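Local coordinates for hypothetical protein TTHA1254 (Thermus thermophilus, PDB 2D4P) that is of uncertain function but belongs to a GNAT-related family and may act as an acyltransferase that moves groups other than amino-acyl groups, at residues R81-S86 and Y93-H98; T66-R71 and K104-A109; G48-Q53 and R77-A82. All blocks are in the same frame, centred on the assembly; numbering follows the deposited sequence.

The three contacts join one face of the mixed sheet to the helices 73-89 and 104-112. Along the chain their segments run from strand 45-56 (contact 3) and strand 61-70 (contact 2) through helix 73-89, shared by contacts 3 and 1, to strand 94-97 (contact 1) and helix 104-112 (contact 2). Their centres lie close together: about 8 Å between contacts 1 and 3, about 9 Å between 2 and 3, and about 13 Å between 1 and 2. L97 bridges contacts 1 and 2 by packing on I68 and L106, while V83 joins contact 1 to A50 and A52. Their apolar parts join into one layer between the sheet and its helices, consistent with an acetyltransferase-like fold.

Contact 1: R81-S86 and Y93-H98; sequences RAVVKS and YEVALH
V95 is the residue of 93-98 that meets the helix, setting one methyl against V83 and the other against V84. Ahead of it, the carboxylate atom OE1 of E94 lies at the edge of the Y93 ring and in its plane. At V95 the chain turns its CB toward the helix. CG1 stands anti to the backbone N (chi1 178°) and comes within 4.1 Å of V83 CG1, the two valines meeting at a slant. The second branch approaches the next residue of the helix, V95 CG2 lying 4.2 Å from V84 CG2. V95 is thus placed across two successive helical residues, and F115 touches both V84 and V95, so this end of the layer is shared by a third apolar side chain. V83 is buried on the sheet side of the helix, where V63 and F38 also pack against it. Nearly one turn on, S86 OG donates to V83 O at 2.7 Å, with the hydroxyl tilted 22° from the carbonyl plane, a bond that ties the S86 side chain back to the helix backbone. Past V95, the strand keeps its place in the sheet through backbone hydrogen bonds, E94 pairing with V63 and A96 with V63 and V65 of strand 61-70. Strand 61-70, helix 73-89 and strand 94-97 make a beta-alpha-beta crossover between parallel neighbouring strands, and V95 packs its helix onto its second strand, consistent with the GNAT fold.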
ATOM      1  N   ARG A  81       1.048  -8.708   1.925  1.00 20.86           N
ATOM      2  CA  ARG A  81       1.755  -9.561   2.872  1.00 20.74           C
ATOM      3  C   ARG A  81       2.950  -8.817   3.460  1.00 20.85           C
ATOM      4  O   ARG A  81       3.259  -8.927   4.669  1.00 19.94           O
ATOM      5  CB  ARG A  81       2.222 -10.859   2.185  1.00 21.23           C
ATOM      6  CG  ARG A  81       1.119 -11.892   2.024  1.00 25.35           C
ATOM      7  CD  ARG A  81       1.605 -13.309   1.746  1.00 28.91           C
ATOM      8  NE  ARG A  81       2.649 -13.329   0.733  1.00 30.47           N
ATOM      9  CZ  ARG A  81       2.443 -13.432  -0.580  1.00 31.91           C
ATOM     10  NH1 ARG A  81       1.210 -13.552  -1.073  1.00 31.85           N
ATOM     11  NH2 ARG A  81       3.500 -13.425  -1.408  1.00 32.46           N
ATOM     12  N   ALA A  82       3.639  -8.050   2.622  1.00 20.54           N
ATOM     13  CA  ALA A  82       4.827  -7.341   3.080  1.00 20.62           C
ATOM     14  C   ALA A  82       4.391  -6.243   4.060  1.00 20.02           C
ATOM     15  O   ALA A  82       5.003  -6.035   5.099  1.00 18.99           O
ATOM     16  CB  ALA A  82       5.591  -6.749   1.892  1.00 19.79           C
ATOM     17  N   VAL A  83       3.305  -5.557   3.730  1.00 20.96           N
ATOM     18  CA  VAL A  83       2.782  -4.540   4.638  1.00 20.18           C
ATOM     19  C   VAL A  83       2.369  -5.165   5.985  1.00 19.72           C
ATOM     20  O   VAL A  83       2.734  -4.646   7.049  1.00 19.71           O
ATOM     21  CB  VAL A  83       1.614  -3.747   4.027  1.00 20.61           C
ATOM     22  CG1 VAL A  83       0.999  -2.849   5.086  1.00 19.18           C
ATOM     23  CG2 VAL A  83       2.088  -2.925   2.783  1.00 22.02           C
ATOM     24  N   VAL A  84       1.632  -6.266   5.937  1.00 19.57           N
ATOM     25  CA  VAL A  84       1.147  -6.958   7.139  1.00 20.02           C
ATOM     26  C   VAL A  84       2.335  -7.399   7.978  1.00 19.97           C
ATOM     27  O   VAL A  84       2.338  -7.201   9.191  1.00 19.73           O
ATOM     28  CB  VAL A  84       0.167  -8.120   6.798  1.00 19.16           C
ATOM     29  CG1 VAL A  84      -0.071  -9.028   7.997  1.00 20.52           C
ATOM     30  CG2 VAL A  84      -1.137  -7.551   6.321  1.00 21.09           C
ATOM     31  N   LYS A  85       3.322  -8.042   7.367  1.00 20.58           N
ATOM     32  CA  LYS A  85       4.518  -8.443   8.111  1.00 20.76           C
ATOM     33  C   LYS A  85       5.175  -7.243   8.833  1.00 20.61           C
ATOM     34  O   LYS A  85       5.525  -7.337  10.013  1.00 20.55           O
ATOM     35  CB  LYS A  85       5.542  -9.092   7.198  1.00 21.54           C
ATOM     36  CG  LYS A  85       6.756  -9.591   7.952  1.00 23.82           C
ATOM     37  CD  LYS A  85       7.737 -10.220   7.014  1.00 29.26           C
ATOM     38  CE  LYS A  85       8.902 -10.825   7.782  1.00 31.88           C
ATOM     39  NZ  LYS A  85       9.592  -9.825   8.625  1.00 34.30           N
ATOM     40  N   SER A  86       5.319  -6.127   8.129  1.00 19.93           N
ATOM     41  CA  SER A  86       5.929  -4.930   8.706  1.00 19.65           C
ATOM     42  C   SER A  86       5.084  -4.380   9.889  1.00 19.69           C
ATOM     43  O   SER A  86       5.599  -3.827  10.857  1.00 20.32           O
ATOM     44  CB  SER A  86       6.155  -3.875   7.640  1.00 19.95           C
ATOM     45  OG  SER A  86       4.963  -3.187   7.260  1.00 19.74           O
ATOM     46  N   TYR A  93      -1.674  -2.953  15.646  1.00 19.84           N
ATOM     47  CA  TYR A  93      -2.918  -3.672  15.930  1.00 19.39           C
ATOM     48  C   TYR A  93      -3.697  -4.082  14.694  1.00 19.90           C
ATOM     49  O   TYR A  93      -4.258  -5.181  14.675  1.00 18.63           O
ATOM     50  CB  TYR A  93      -3.787  -2.798  16.825  1.00 19.92           C
ATOM     51  CG  TYR A  93      -5.068  -3.489  17.245  1.00 21.53           C
ATOM     52  CD1 TYR A  93      -5.074  -4.387  18.304  1.00 23.73           C
ATOM     53  CD2 TYR A  93      -6.253  -3.263  16.554  1.00 21.12           C
ATOM     54  CE1 TYR A  93      -6.248  -5.032  18.681  1.00 25.10           C
ATOM     55  CE2 TYR A  93      -7.438  -3.881  16.936  1.00 23.24           C
ATOM     56  CZ  TYR A  93      -7.427  -4.783  17.983  1.00 26.02           C
ATOM     57  OH  TYR A  93      -8.608  -5.422  18.375  1.00 28.40           O
ATOM     58  N   GLU A  94      -3.765  -3.225  13.687  1.00 19.98           N
ATOM     59  CA  GLU A  94      -4.494  -3.545  12.462  1.00 21.00           C
ATOM     60  C   GLU A  94      -3.949  -2.821  11.270  1.00 20.84           C
ATOM     61  O   GLU A  94      -3.232  -1.840  11.403  1.00 19.70           O
ATOM     62  CB  GLU A  94      -5.966  -3.237  12.601  1.00 22.07           C
ATOM     63  CG  GLU A  94      -6.332  -1.779  12.808  1.00 26.12           C
ATOM     64  CD  GLU A  94      -7.842  -1.594  12.891  1.00 32.07           C
ATOM     65  OE1 GLU A  94      -8.481  -2.343  13.643  1.00 31.07           O
ATOM     66  OE2 GLU A  94      -8.400  -0.742  12.154  1.00 37.49           O
ATOM     67  N   VAL A  95      -4.307  -3.326  10.096  1.00 19.94           N
ATOM     68  CA  VAL A  95      -3.953  -2.720   8.836  1.00 20.53           C
ATOM     69  C   VAL A  95      -5.269  -2.419   8.115  1.00 20.90           C
ATOM     70  O   VAL A  95      -6.186  -3.245   8.077  1.00 20.75           O
ATOM     71  CB  VAL A  95      -3.098  -3.668   7.973  1.00 20.21           C
ATOM     72  CG1 VAL A  95      -2.776  -3.068   6.636  1.00 19.57           C
ATOM     73  CG2 VAL A  95      -1.792  -4.136   8.733  1.00 20.87           C
ATOM     74  N   ALA A  96      -5.358  -1.230   7.558  1.00 21.14           N
ATOM     75  CA  ALA A  96      -6.575  -0.766   6.891  1.00 21.87           C
ATOM     76  C   ALA A  96      -6.268  -0.147   5.548  1.00 22.52           C
ATOM     77  O   ALA A  96      -5.164   0.373   5.322  1.00 21.40           O
ATOM     78  CB  ALA A  96      -7.312   0.270   7.785  1.00 21.93           C
ATOM     79  N   LEU A  97      -7.270  -0.173   4.662  1.00 23.07           N
ATOM     80  CA  LEU A  97      -7.126   0.337   3.306  1.00 24.03           C
ATOM     81  C   LEU A  97      -8.506   0.846   2.880  1.00 24.05           C
ATOM     82  O   LEU A  97      -9.522   0.233   3.210  1.00 23.40           O
ATOM     83  CB  LEU A  97      -6.684  -0.827   2.404  1.00 25.09           C
ATOM     84  CG  LEU A  97      -6.322  -0.632   0.941  1.00 30.29           C
ATOM     85  CD1 LEU A  97      -5.288  -1.636   0.529  1.00 28.90           C
ATOM     86  CD2 LEU A  97      -7.557  -0.777   0.085  1.00 33.38           C
ATOM     87  N   HIS A  98      -8.541   1.956   2.145  1.00 24.58           N
ATOM     88  CA  HIS A  98      -9.782   2.444   1.529  1.00 26.78           C
ATOM     89  C   HIS A  98      -9.868   1.914   0.080  1.00 28.07           C
ATOM     90  O   HIS A  98      -9.105   2.319  -0.796  1.00 31.11           O
ATOM     91  CB  HIS A  98      -9.857   3.981   1.587  1.00 27.07           C
ATOM     92  CG  HIS A  98      -9.738   4.549   2.975  1.00 29.21           C
ATOM     93  ND1 HIS A  98      -9.301   5.835   3.215  1.00 34.56           N
ATOM     94  CD2 HIS A  98     -10.044   4.029   4.189  1.00 32.90           C
ATOM     95  CE1 HIS A  98      -9.299   6.066   4.520  1.00 35.90           C
ATOM     96  NE2 HIS A  98      -9.745   4.988   5.136  1.00 34.65           N
TER

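Contact 2: T66-R71 and K104-A109; sequences TRIEGR and KELEEA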
ATOM      1  N   THR A  66      -2.237   3.868   2.153  1.00 23.24           N
ATOM      2  CA  THR A  66      -2.651   5.055   1.486  1.00 24.68           C
ATOM      3  C   THR A  66      -2.878   4.814   0.021  1.00 23.79           C
ATOM      4  O   THR A  66      -3.794   5.382  -0.601  1.00 24.47           O
ATOM      5  CB  THR A  66      -1.503   6.122   1.749  1.00 25.07           C
ATOM      6  OG1 THR A  66      -1.331   6.235   3.187  1.00 32.10           O
ATOM      7  CG2 THR A  66      -1.919   7.407   1.288  1.00 29.95           C
ATOM      8  N   ARG A  67      -2.016   3.982  -0.562  1.00 21.90           N
ATOM      9  CA  ARG A  67      -2.088   3.655  -1.958  1.00 22.05           C
ATOM     10  C   ARG A  67      -1.494   2.297  -2.246  1.00 21.91           C
ATOM     11  O   ARG A  67      -0.416   1.979  -1.746  1.00 20.97           O
ATOM     12  CB  ARG A  67      -1.333   4.698  -2.790  1.00 22.19           C
ATOM     13  CG  ARG A  67      -1.550   4.504  -4.257  1.00 24.04           C
ATOM     14  CD  ARG A  67      -1.114   5.669  -5.062  1.00 25.41           C
ATOM     15  NE  ARG A  67      -1.377   5.447  -6.479  1.00 25.06           N
ATOM     16  CZ  ARG A  67      -0.899   6.237  -7.417  1.00 23.76           C
ATOM     17  NH1 ARG A  67      -0.139   7.272  -7.069  1.00 24.30           N
ATOM     18  NH2 ARG A  67      -1.149   5.971  -8.698  1.00 22.57           N
ATOM     19  N   ILE A  68      -2.158   1.548  -3.113  1.00 22.24           N
ATOM     20  CA  ILE A  68      -1.580   0.297  -3.601  1.00 21.64           C
ATOM     21  C   ILE A  68      -1.878   0.197  -5.094  1.00 21.97           C
ATOM     22  O   ILE A  68      -2.984   0.517  -5.547  1.00 22.58           O
ATOM     23  CB  ILE A  68      -2.069  -0.926  -2.786  1.00 21.31           C
ATOM     24  CG1 ILE A  68      -1.263  -2.170  -3.198  1.00 23.48           C
ATOM     25  CG2 ILE A  68      -3.572  -1.189  -2.944  1.00 22.21           C
ATOM     26  CD1 ILE A  68      -1.574  -3.423  -2.333  1.00 24.38           C
ATOM     27  N   GLU A  69      -0.860  -0.189  -5.844  1.00 21.28           N
ATOM     28  CA  GLU A  69      -0.953  -0.399  -7.263  1.00 21.62           C
ATOM     29  C   GLU A  69      -0.314  -1.730  -7.578  1.00 21.87           C
ATOM     30  O   GLU A  69       0.678  -2.108  -6.943  1.00 20.23           O
ATOM     31  CB  GLU A  69      -0.264   0.728  -8.039  1.00 21.52           C
ATOM     32  CG  GLU A  69      -0.789   2.131  -7.752  1.00 23.49           C
ATOM     33  CD  GLU A  69      -2.249   2.360  -8.149  1.00 27.23           C
ATOM     34  OE1 GLU A  69      -2.815   1.575  -8.923  1.00 26.50           O
ATOM     35  OE2 GLU A  69      -2.825   3.363  -7.682  1.00 29.44           O
ATOM     36  N   GLY A  70      -0.862  -2.433  -8.561  1.00 21.52           N
ATOM     37  CA  GLY A  70      -0.300  -3.712  -8.956  1.00 22.68           C
ATOM     38  C   GLY A  70      -0.850  -4.272 -10.254  1.00 23.74           C
ATOM     39  O   GLY A  70      -2.024  -4.107 -10.568  1.00 24.68           O
ATOM     40  N   ARG A  71       0.024  -4.954 -10.985  1.00 24.01           N
ATOM     41  CA  ARG A  71      -0.274  -5.448 -12.321  1.00 24.21           C
ATOM     42  C   ARG A  71      -0.916  -6.829 -12.336  1.00 23.44           C
ATOM     43  O   ARG A  71      -1.336  -7.325 -13.410  1.00 21.60           O
ATOM     44  CB  ARG A  71       1.007  -5.471 -13.116  1.00 25.46           C
ATOM     45  CG  ARG A  71       1.426  -4.106 -13.584  1.00 28.70           C
ATOM     46  CD  ARG A  71       2.109  -4.150 -14.939  1.00 36.74           C
ATOM     47  NE  ARG A  71       3.383  -3.451 -14.895  1.00 42.04           N
ATOM     48  CZ  ARG A  71       4.366  -3.608 -15.773  1.00 44.93           C
ATOM     49  NH1 ARG A  71       4.228  -4.443 -16.808  1.00 46.71           N
ATOM     50  NH2 ARG A  71       5.487  -2.907 -15.612  1.00 45.98           N
ATOM     51  N   LYS A 104     -11.286  -5.211  -8.953  1.00 24.01           N
ATOM     52  CA  LYS A 104     -11.564  -6.608  -8.628  1.00 24.60           C
ATOM     53  C   LYS A 104     -10.319  -7.400  -8.256  1.00 24.31           C
ATOM     54  O   LYS A 104     -10.405  -8.322  -7.451  1.00 24.40           O
ATOM     55  CB  LYS A 104     -12.281  -7.302  -9.787  1.00 25.39           C
ATOM     56  CG  LYS A 104     -13.632  -6.701 -10.168  1.00 29.30           C
ATOM     57  CD  LYS A 104     -14.439  -6.167  -8.986  1.00 33.38           C
ATOM     58  CE  LYS A 104     -15.901  -5.942  -9.384  1.00 36.34           C
ATOM     59  NZ  LYS A 104     -16.628  -5.005  -8.470  1.00 39.19           N
ATOM     60  N   GLU A 105      -9.179  -7.059  -8.856  1.00 24.13           N
ATOM     61  CA  GLU A 105      -7.928  -7.728  -8.554  1.00 23.74           C
ATOM     62  C   GLU A 105      -7.524  -7.450  -7.105  1.00 22.96           C
ATOM     63  O   GLU A 105      -7.140  -8.373  -6.376  1.00 22.61           O
ATOM     64  CB  GLU A 105      -6.805  -7.313  -9.505  1.00 23.92           C
ATOM     65  CG  GLU A 105      -6.957  -7.890 -10.915  1.00 26.32           C
ATOM     66  CD  GLU A 105      -5.660  -7.883 -11.724  1.00 29.46           C
ATOM     67  OE1 GLU A 105      -4.588  -7.465 -11.214  1.00 31.65           O
ATOM     68  OE2 GLU A 105      -5.722  -8.334 -12.891  1.00 32.09           O
ATOM     69  N   LEU A 106      -7.649  -6.192  -6.700  1.00 22.45           N
ATOM     70  CA  LEU A 106      -7.345  -5.816  -5.320  1.00 22.65           C
ATOM     71  C   LEU A 106      -8.315  -6.469  -4.324  1.00 23.23           C
ATOM     72  O   LEU A 106      -7.908  -6.975  -3.266  1.00 22.75           O
ATOM     73  CB  LEU A 106      -7.334  -4.303  -5.172  1.00 22.67           C
ATOM     74  CG  LEU A 106      -7.062  -3.763  -3.758  1.00 22.84           C
ATOM     75  CD1 LEU A 106      -5.736  -4.267  -3.258  1.00 22.54           C
ATOM     76  CD2 LEU A 106      -7.081  -2.258  -3.761  1.00 23.12           C
ATOM     77  N   GLU A 107      -9.579  -6.508  -4.683  1.00 23.42           N
ATOM     78  CA  GLU A 107     -10.581  -7.150  -3.839  1.00 25.25           C
ATOM     79  C   GLU A 107     -10.238  -8.622  -3.638  1.00 24.60           C
ATOM     80  O   GLU A 107     -10.283  -9.149  -2.525  1.00 24.61           O
ATOM     81  CB  GLU A 107     -11.947  -7.010  -4.501  1.00 25.82           C
ATOM     82  CG  GLU A 107     -13.146  -7.199  -3.587  1.00 31.51           C
ATOM     83  CD  GLU A 107     -14.424  -6.676  -4.239  1.00 35.00           C
ATOM     84  OE1 GLU A 107     -14.863  -7.297  -5.227  1.00 38.01           O
ATOM     85  OE2 GLU A 107     -14.932  -5.607  -3.788  1.00 40.69           O
ATOM     86  N   GLU A 108      -9.857  -9.281  -4.730  1.00 23.71           N
ATOM     87  CA  GLU A 108      -9.425 -10.660  -4.665  1.00 23.54           C
ATOM     88  C   GLU A 108      -8.200 -10.827  -3.759  1.00 22.92           C
ATOM     89  O   GLU A 108      -8.154 -11.738  -2.954  1.00 22.77           O
ATOM     90  CB  GLU A 108      -9.107 -11.216  -6.062  1.00 23.97           C
ATOM     91  CG  GLU A 108      -8.530 -12.635  -6.013  1.00 26.02           C
ATOM     92  CD  GLU A 108      -8.390 -13.288  -7.384  1.00 30.68           C
ATOM     93  OE1 GLU A 108      -9.083 -12.838  -8.339  1.00 31.47           O
ATOM     94  OE2 GLU A 108      -7.593 -14.252  -7.474  1.00 30.59           O
ATOM     95  N   ALA A 109      -7.221  -9.940  -3.903  1.00 22.61           N
ATOM     96  CA  ALA A 109      -5.978 -10.034  -3.119  1.00 22.31           C
ATOM     97  C   ALA A 109      -6.232  -9.806  -1.610  1.00 22.42           C
ATOM     98  O   ALA A 109      -5.677 -10.500  -0.756  1.00 21.16           O
ATOM     99  CB  ALA A 109      -4.957  -9.032  -3.647  1.00 23.31           C
TER
HETATM  100  O   HOH W   1      -3.649  -8.459 -14.242  1.00 52.98           O
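I68 and L106 form the close part of this contact, where one methyl of the isoleucine faces both ends of the leucine. I68 CG2 is 3.8 Å from L106 CD1 and equally far from L106 CD2, so it sits against the fork of the leucine. The isoleucine sends CG1 anti to the backbone N (chi1 -171°), which leaves CG2 between N and the carbonyl carbon and turned to the helix. Both residues are buried, and L97 packs against each of them. Toward G70 and R71 the interface opens and becomes polar. There E105 does not bond directly to the strand; a water donates to R71 O at 2.7 Å and to E105 OE2 at 2.5 Å, tying the exposed carboxylate to the residue just past the strand's end. R71 sets off from the backbone away from the helix, and its NH2 forms a salt bridge with E45 OE2. On the strand face turned from helix 104-112, E69 grips R67 in a salt bridge: R67 NE lies 2.8 Å from E69 OE2, which is 1° out of the guanidinium plane and offers its anti lone pair. Just before it, T66 and R67 both face L51 in a classic beta bulge. Helix 104-112 lies on strand 61-70 beside helix 73-89, whose L76 touches E105 and A109, while L106 also rests on strand 94-97.

Contact 3: G48-Q53 and R77-A82; sequences GFALAQ and RGLLRA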
ATOM      1  N   GLY A  48       4.376  -3.506  -8.931  1.00 20.32           N
ATOM      2  CA  GLY A  48       3.436  -2.866  -8.039  1.00 20.73           C
ATOM      3  C   GLY A  48       4.142  -2.114  -6.941  1.00 20.74           C
ATOM      4  O   GLY A  48       5.365  -2.227  -6.767  1.00 20.13           O
ATOM      5  N   PHE A  49       3.369  -1.361  -6.177  1.00 20.42           N
ATOM      6  CA  PHE A  49       3.908  -0.742  -4.973  1.00 20.73           C
ATOM      7  C   PHE A  49       2.801  -0.491  -3.972  1.00 20.47           C
ATOM      8  O   PHE A  49       1.630  -0.420  -4.331  1.00 19.85           O
ATOM      9  CB  PHE A  49       4.664   0.565  -5.309  1.00 20.38           C
ATOM     10  CG  PHE A  49       3.779   1.698  -5.814  1.00 20.43           C
ATOM     11  CD1 PHE A  49       3.096   2.529  -4.940  1.00 21.08           C
ATOM     12  CD2 PHE A  49       3.708   1.970  -7.170  1.00 22.15           C
ATOM     13  CE1 PHE A  49       2.305   3.547  -5.413  1.00 22.06           C
ATOM     14  CE2 PHE A  49       2.912   3.002  -7.650  1.00 21.98           C
ATOM     15  CZ  PHE A  49       2.227   3.792  -6.767  1.00 21.70           C
ATOM     16  N   ALA A  50       3.186  -0.363  -2.706  1.00 20.79           N
ATOM     17  CA  ALA A  50       2.258  -0.020  -1.636  1.00 20.73           C
ATOM     18  C   ALA A  50       2.868   1.117  -0.827  1.00 20.80           C
ATOM     19  O   ALA A  50       4.010   1.020  -0.399  1.00 20.18           O
ATOM     20  CB  ALA A  50       1.985  -1.212  -0.736  1.00 21.33           C
ATOM     21  N   LEU A  51       2.100   2.198  -0.660  1.00 20.69           N
ATOM     22  CA  LEU A  51       2.473   3.320   0.201  1.00 20.17           C
ATOM     23  C   LEU A  51       1.633   3.195   1.444  1.00 19.95           C
ATOM     24  O   LEU A  51       0.426   3.257   1.366  1.00 19.50           O
ATOM     25  CB  LEU A  51       2.170   4.648  -0.479  1.00 20.56           C
ATOM     26  CG  LEU A  51       2.770   4.800  -1.862  1.00 20.41           C
ATOM     27  CD1 LEU A  51       2.483   6.210  -2.331  1.00 23.87           C
ATOM     28  CD2 LEU A  51       4.263   4.469  -1.926  1.00 22.08           C
ATOM     29  N   ALA A  52       2.289   2.957   2.562  1.00 20.44           N
ATOM     30  CA  ALA A  52       1.622   2.709   3.838  1.00 20.25           C
ATOM     31  C   ALA A  52       2.362   3.390   4.984  1.00 20.37           C
ATOM     32  O   ALA A  52       3.556   3.657   4.907  1.00 19.89           O
ATOM     33  CB  ALA A  52       1.463   1.223   4.104  1.00 20.20           C
ATOM     34  N   GLN A  53       1.630   3.670   6.058  1.00 19.81           N
ATOM     35  CA  GLN A  53       2.178   4.427   7.183  1.00 18.78           C
ATOM     36  C   GLN A  53       1.428   4.143   8.458  1.00 18.59           C
ATOM     37  O   GLN A  53       0.239   3.779   8.441  1.00 19.17           O
ATOM     38  CB  GLN A  53       2.145   5.951   6.901  1.00 19.03           C
ATOM     39  CG  GLN A  53       0.732   6.508   6.816  1.00 20.47           C
ATOM     40  CD  GLN A  53       0.741   7.983   6.399  1.00 20.61           C
ATOM     41  OE1 GLN A  53       1.259   8.825   7.147  1.00 21.26           O
ATOM     42  NE2 GLN A  53       0.231   8.273   5.211  1.00 19.76           N
ATOM     43  N   ARG A  77      -1.177  -9.233  -3.737  1.00 20.21           N
ATOM     44  CA  ARG A  77      -1.120 -10.100  -2.556  1.00 20.60           C
ATOM     45  C   ARG A  77       0.212  -9.999  -1.824  1.00 20.51           C
ATOM     46  O   ARG A  77       0.250  -9.901  -0.598  1.00 21.13           O
ATOM     47  CB  ARG A  77      -1.385 -11.557  -2.913  1.00 21.64           C
ATOM     48  CG  ARG A  77      -2.813 -11.883  -3.220  1.00 21.71           C
ATOM     49  CD  ARG A  77      -3.017 -13.375  -3.424  1.00 25.58           C
ATOM     50  NE  ARG A  77      -2.724 -14.127  -2.203  1.00 26.70           N
ATOM     51  CZ  ARG A  77      -2.749 -15.453  -2.120  1.00 30.83           C
ATOM     52  NH1 ARG A  77      -3.062 -16.200  -3.168  1.00 31.07           N
ATOM     53  NH2 ARG A  77      -2.459 -16.046  -0.978  1.00 32.17           N
ATOM     54  N   GLY A  78       1.316 -10.016  -2.571  1.00 20.13           N
ATOM     55  CA  GLY A  78       2.629  -9.990  -1.965  1.00 20.14           C
ATOM     56  C   GLY A  78       2.919  -8.661  -1.305  1.00 20.65           C
ATOM     57  O   GLY A  78       3.557  -8.609  -0.249  1.00 19.84           O
ATOM     58  N   LEU A  79       2.438  -7.574  -1.918  1.00 20.63           N
ATOM     59  CA  LEU A  79       2.552  -6.254  -1.302  1.00 19.78           C
ATOM     60  C   LEU A  79       1.766  -6.207   0.027  1.00 19.77           C
ATOM     61  O   LEU A  79       2.256  -5.713   1.052  1.00 20.46           O
ATOM     62  CB  LEU A  79       2.071  -5.168  -2.249  1.00 19.39           C
ATOM     63  CG  LEU A  79       2.963  -4.887  -3.460  1.00 19.75           C
ATOM     64  CD1 LEU A  79       2.233  -4.135  -4.509  1.00 19.14           C
ATOM     65  CD2 LEU A  79       4.249  -4.181  -3.051  1.00 22.25           C
ATOM     66  N   LEU A  80       0.550  -6.739   0.023  1.00 20.13           N
ATOM     67  CA  LEU A  80      -0.235  -6.776   1.251  1.00 19.83           C
ATOM     68  C   LEU A  80       0.466  -7.585   2.317  1.00 20.13           C
ATOM     69  O   LEU A  80       0.498  -7.194   3.467  1.00 21.14           O
ATOM     70  CB  LEU A  80      -1.631  -7.333   1.000  1.00 20.75           C
ATOM     71  CG  LEU A  80      -2.522  -6.440   0.137  1.00 21.02           C
ATOM     72  CD1 LEU A  80      -3.737  -7.252  -0.273  1.00 22.86           C
ATOM     73  CD2 LEU A  80      -2.892  -5.136   0.893  1.00 22.71           C
ATOM     74  N   ARG A  81       1.048  -8.708   1.925  1.00 20.86           N
ATOM     75  CA  ARG A  81       1.755  -9.561   2.872  1.00 20.74           C
ATOM     76  C   ARG A  81       2.950  -8.817   3.460  1.00 20.85           C
ATOM     77  O   ARG A  81       3.259  -8.927   4.669  1.00 19.94           O
ATOM     78  CB  ARG A  81       2.222 -10.859   2.185  1.00 21.23           C
ATOM     79  CG  ARG A  81       1.119 -11.892   2.024  1.00 25.35           C
ATOM     80  CD  ARG A  81       1.605 -13.309   1.746  1.00 28.91           C
ATOM     81  NE  ARG A  81       2.649 -13.329   0.733  1.00 30.47           N
ATOM     82  CZ  ARG A  81       2.443 -13.432  -0.580  1.00 31.91           C
ATOM     83  NH1 ARG A  81       1.210 -13.552  -1.073  1.00 31.85           N
ATOM     84  NH2 ARG A  81       3.500 -13.425  -1.408  1.00 32.46           N
ATOM     85  N   ALA A  82       3.639  -8.050   2.622  1.00 20.54           N
ATOM     86  CA  ALA A  82       4.827  -7.341   3.080  1.00 20.62           C
ATOM     87  C   ALA A  82       4.391  -6.243   4.060  1.00 20.02           C
ATOM     88  O   ALA A  82       5.003  -6.035   5.099  1.00 18.99           O
ATOM     89  CB  ALA A  82       5.591  -6.749   1.892  1.00 19.79           C
TER
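The carboxylate oxygen E113 OE2 is gripped by two arginines, R77 NE and R81 NH1, in salt bridges at the far side of the helix that sends L79 onto G48, F49 and A50. R81 also lays one face of its guanidinium group against G78, whose CA sits 3.5 Å above the plane, toward the rim. From the helix, L79 alone reaches the strand segment, its two methyls resting on backbone. CD1 of L79 is 3.4 Å from F49 N and 3.7 Å from G48 C. CD2 lies 4.0 Å from A50 N, and CB of L79 meets A50 CB at 4.2 Å. Glycine suits position 48, since a CB there would fall only 2.9 Å from L79 CD1. With an alanine at L79, the strand backbone from G48 to A50 would probably lose its apolar cover, opening a gap under the helix. The F49 ring turns the other way, onto L17 and V23. The axes of the two segments run at 31° to each other and come within 8.3 Å, with strand 45-56 between strands 38-42 and 61-70, helix 73-89 on one face, and helix 25-34 meeting L51 on the other.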